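Local coordinates for peptidyl-prolyl cis-trans isomerase cyclophilin-type (Toxoplasma gondii, PDB 3BO7), which probably catalyses the cis-trans isomerisation of peptide bonds that precede proline, and so accelerates protein folding, as a member of the cyclophilin family, at residues I20-D25 / S33-C38. Sequence-based numbering, arbitrary orientation.
Sequences IELHAD and SFLRLC. With EDO (1,2-ethanediol), chain N.
L22 and L35 meet tip to tip, and the side chains that meet between I20-D25 and S33-C38 are apolar. One methyl of L22 does the touching. L22 CD1 lies 3.8 Å from L35 CG and 3.8 Å from L35 CD2. CD1 of L35 is hardly farther, so the methyl sits against the whole branched end of L35. In both leucines CG is anti to the carbonyl carbon, beside the backbone N (chi1 -65° in L22, -68° in L35), and this sends the two tips into the gap between strand and helix.

The same methyl comes obliquely to the ring of F34, 4.5 Å from L22 CD1 to F34 CD2. F34 also stacks on F43 and meets F136, so aromatic neighbours help to hold its ring. The nearest CA atoms, those of L22 and F34, are 9.5 Å apart, and side chains alone bridge that distance.

In the cyclophilin fold a helix packs over an end of the antiparallel beta-barrel. Here helix 28-39 lies against strand 16-22 in this way, and L9 of the adjacent strand 7-13 touches L22, F34 and L35. Just past L22 the strand gives way to an inverse gamma turn centred on H23, with a weak bond from A24 N to L22 O.

R36 points from the helix side turned away from L22. It gives a nearly straight hydrogen bond from R36 NH1 to O2 of 1,2-ethanediol (3.0 Å, 168°), an oxygen in the guanidinium plane, at its edge. The diol probably comes from the crystallisation liquor. NH2 of R36 forms a salt bridge with D32.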
ATOM      1  N   ILE A  20      10.250  -3.751  -0.291  1.00 36.47           N
ATOM      2  CA  ILE A  20       9.428  -3.297  -1.403  1.00 35.89           C
ATOM      3  C   ILE A  20      10.231  -2.545  -2.465  1.00 35.39           C
ATOM      4  O   ILE A  20      11.061  -1.698  -2.154  1.00 34.49           O
ATOM      5  CB  ILE A  20       8.211  -2.453  -0.881  1.00 36.07           C
ATOM      6  CG1 ILE A  20       7.147  -3.389  -0.288  1.00 35.73           C
ATOM      7  CG2 ILE A  20       7.622  -1.567  -1.985  1.00 35.66           C
ATOM      8  CD1 ILE A  20       6.165  -2.712   0.600  1.00 37.32           C
ATOM      9  N   GLU A  21       9.974  -2.903  -3.719  1.00 35.33           N
ATOM     10  CA  GLU A  21      10.446  -2.155  -4.867  1.00 34.98           C
ATOM     11  C   GLU A  21       9.314  -1.293  -5.411  1.00 34.54           C
ATOM     12  O   GLU A  21       8.207  -1.783  -5.646  1.00 34.24           O
ATOM     13  CB  GLU A  21      10.917  -3.120  -5.942  1.00 35.28           C
ATOM     14  CG  GLU A  21      11.294  -2.465  -7.253  1.00 36.93           C
ATOM     15  CD  GLU A  21      11.853  -3.463  -8.231  1.00 39.93           C
ATOM     16  OE1 GLU A  21      11.102  -4.355  -8.684  1.00 42.06           O
ATOM     17  OE2 GLU A  21      13.054  -3.362  -8.544  1.00 42.55           O
ATOM     18  N   LEU A  22       9.603  -0.012  -5.625  1.00 33.98           N
ATOM     19  CA  LEU A  22       8.642   0.897  -6.226  1.00 33.25           C
ATOM     20  C   LEU A  22       8.927   1.120  -7.712  1.00 33.18           C
ATOM     21  O   LEU A  22      10.046   1.454  -8.084  1.00 32.99           O
ATOM     22  CB  LEU A  22       8.650   2.232  -5.482  1.00 33.20           C
ATOM     23  CG  LEU A  22       8.183   2.277  -4.027  1.00 32.38           C
ATOM     24  CD1 LEU A  22       8.212   3.713  -3.582  1.00 32.99           C
ATOM     25  CD2 LEU A  22       6.790   1.709  -3.841  1.00 30.64           C
ATOM     26  N   HIS A  23       7.907   0.951  -8.551  1.00 33.03           N
ATOM     27  CA  HIS A  23       8.037   1.170  -9.994  1.00 33.09           C
ATOM     28  C   HIS A  23       7.906   2.645 -10.392  1.00 33.22           C
ATOM     29  O   HIS A  23       6.996   3.025 -11.130  1.00 33.14           O
ATOM     30  CB  HIS A  23       7.018   0.333 -10.765  1.00 32.89           C
ATOM     31  CG  HIS A  23       7.041  -1.117 -10.415  1.00 33.36           C
ATOM     32  ND1 HIS A  23       8.170  -1.899 -10.546  1.00 33.26           N
ATOM     33  CD2 HIS A  23       6.067  -1.936  -9.952  1.00 33.54           C
ATOM     34  CE1 HIS A  23       7.892  -3.134 -10.171  1.00 33.71           C
ATOM     35  NE2 HIS A  23       6.623  -3.184  -9.808  1.00 34.11           N
ATOM     36  N   ALA A  24       8.839   3.458  -9.901  1.00 33.42           N
ATOM     37  CA  ALA A  24       8.939   4.883 -10.219  1.00 33.41           C
ATOM     38  C   ALA A  24       9.095   5.158 -11.710  1.00 33.76           C
ATOM     39  O   ALA A  24       8.868   6.289 -12.168  1.00 33.90           O
ATOM     40  CB  ALA A  24      10.095   5.488  -9.460  1.00 33.31           C
ATOM     41  N   ASP A  25       9.491   4.126 -12.456  1.00 33.85           N
ATOM     42  CA  ASP A  25       9.634   4.215 -13.904  1.00 34.22           C
ATOM     43  C   ASP A  25       8.295   4.153 -14.658  1.00 34.51           C
ATOM     44  O   ASP A  25       8.157   4.747 -15.735  1.00 34.91           O
ATOM     45  CB  ASP A  25      10.611   3.149 -14.431  1.00 34.12           C
ATOM     46  CG  ASP A  25      10.237   1.721 -14.015  1.00 34.68           C
ATOM     47  OD1 ASP A  25       9.574   1.517 -12.977  1.00 33.67           O
ATOM     48  OD2 ASP A  25      10.635   0.785 -14.738  1.00 35.60           O
ATOM     49  N   SER A  33       4.410  10.432  -4.490  1.00 33.09           N
ATOM     50  CA  SER A  33       3.469  10.707  -3.404  1.00 32.77           C
ATOM     51  C   SER A  33       3.792   9.879  -2.171  1.00 32.65           C
ATOM     52  O   SER A  33       3.855  10.414  -1.055  1.00 32.68           O
ATOM     53  CB  SER A  33       2.031  10.427  -3.854  1.00 32.50           C
ATOM     54  OG  SER A  33       1.126  10.617  -2.782  1.00 32.08           O
ATOM     55  N   PHE A  34       3.993   8.576  -2.383  1.00 32.50           N
ATOM     56  CA  PHE A  34       4.192   7.623  -1.299  1.00 32.68           C
ATOM     57  C   PHE A  34       5.457   7.966  -0.511  1.00 33.43           C
ATOM     58  O   PHE A  34       5.448   7.971   0.726  1.00 33.50           O
ATOM     59  CB  PHE A  34       4.266   6.199  -1.868  1.00 32.61           C
ATOM     60  CG  PHE A  34       4.183   5.110  -0.825  1.00 32.24           C
ATOM     61  CD1 PHE A  34       2.949   4.620  -0.408  1.00 32.12           C
ATOM     62  CD2 PHE A  34       5.338   4.573  -0.260  1.00 32.35           C
ATOM     63  CE1 PHE A  34       2.861   3.605   0.556  1.00 31.83           C
ATOM     64  CE2 PHE A  34       5.256   3.561   0.712  1.00 32.50           C
ATOM     65  CZ  PHE A  34       4.013   3.082   1.116  1.00 31.84           C
ATOM     66  N   LEU A  35       6.532   8.267  -1.250  1.00 34.20           N
ATOM     67  CA  LEU A  35       7.839   8.589  -0.684  1.00 34.57           C
ATOM     68  C   LEU A  35       7.821   9.937   0.009  1.00 34.75           C
ATOM     69  O   LEU A  35       8.448  10.108   1.057  1.00 35.02           O
ATOM     70  CB  LEU A  35       8.945   8.510  -1.758  1.00 34.79           C
ATOM     71  CG  LEU A  35       9.249   7.095  -2.294  1.00 34.47           C
ATOM     72  CD1 LEU A  35      10.053   7.125  -3.592  1.00 34.62           C
ATOM     73  CD2 LEU A  35       9.956   6.219  -1.260  1.00 33.26           C
ATOM     74  N   ARG A  36       7.088  10.890  -0.553  1.00 35.23           N
ATOM     75  CA  ARG A  36       6.879  12.173   0.133  1.00 35.63           C
ATOM     76  C   ARG A  36       6.161  12.001   1.479  1.00 36.21           C
ATOM     77  O   ARG A  36       6.441  12.738   2.428  1.00 37.00           O
ATOM     78  CB  ARG A  36       6.146  13.178  -0.756  1.00 35.46           C
ATOM     79  CG  ARG A  36       6.986  13.693  -1.925  1.00 35.62           C
ATOM     80  CD  ARG A  36       6.292  14.799  -2.677  1.00 36.31           C
ATOM     81  NE  ARG A  36       6.725  14.879  -4.069  1.00 37.71           N
ATOM     82  CZ  ARG A  36       6.643  15.978  -4.814  1.00 38.94           C
ATOM     83  NH1 ARG A  36       6.162  17.096  -4.290  1.00 40.44           N
ATOM     84  NH2 ARG A  36       7.050  15.971  -6.081  1.00 38.50           N
ATOM     85  N   LEU A  37       5.269  11.012   1.561  1.00 36.18           N
ATOM     86  CA  LEU A  37       4.542  10.695   2.797  1.00 36.11           C
ATOM     87  C   LEU A  37       5.422   9.932   3.777  1.00 36.39           C
ATOM     88  O   LEU A  37       5.381  10.199   4.980  1.00 36.05           O
ATOM     89  CB  LEU A  37       3.264   9.892   2.502  1.00 35.96           C
ATOM     90  CG  LEU A  37       2.083  10.592   1.818  1.00 35.12           C
ATOM     91  CD1 LEU A  37       1.007   9.583   1.465  1.00 33.75           C
ATOM     92  CD2 LEU A  37       1.513  11.701   2.680  1.00 32.39           C
ATOM     93  N   CYS A  38       6.204   8.980   3.257  1.00 36.75           N
ATOM     94  CA  CYS A  38       7.262   8.328   4.039  1.00 37.24           C
ATOM     95  C   CYS A  38       8.213   9.348   4.691  1.00 37.45           C
ATOM     96  O   CYS A  38       8.628   9.167   5.839  1.00 37.52           O
ATOM     97  CB  CYS A  38       8.063   7.344   3.179  1.00 37.03           C
ATOM     98  SG  CYS A  38       7.171   5.850   2.731  1.00 37.18           S
TER
HETATM   99  C1  EDO N 207       4.898  18.520  -7.485  1.00 66.42           C
HETATM  100  O1  EDO N 207       3.493  18.422  -7.746  1.00 66.27           O
HETATM  101  C2  EDO N 207       5.146  19.727  -6.585  1.00 67.32           C
HETATM  102  O2  EDO N 207       6.383  19.583  -5.871  1.00 67.08           O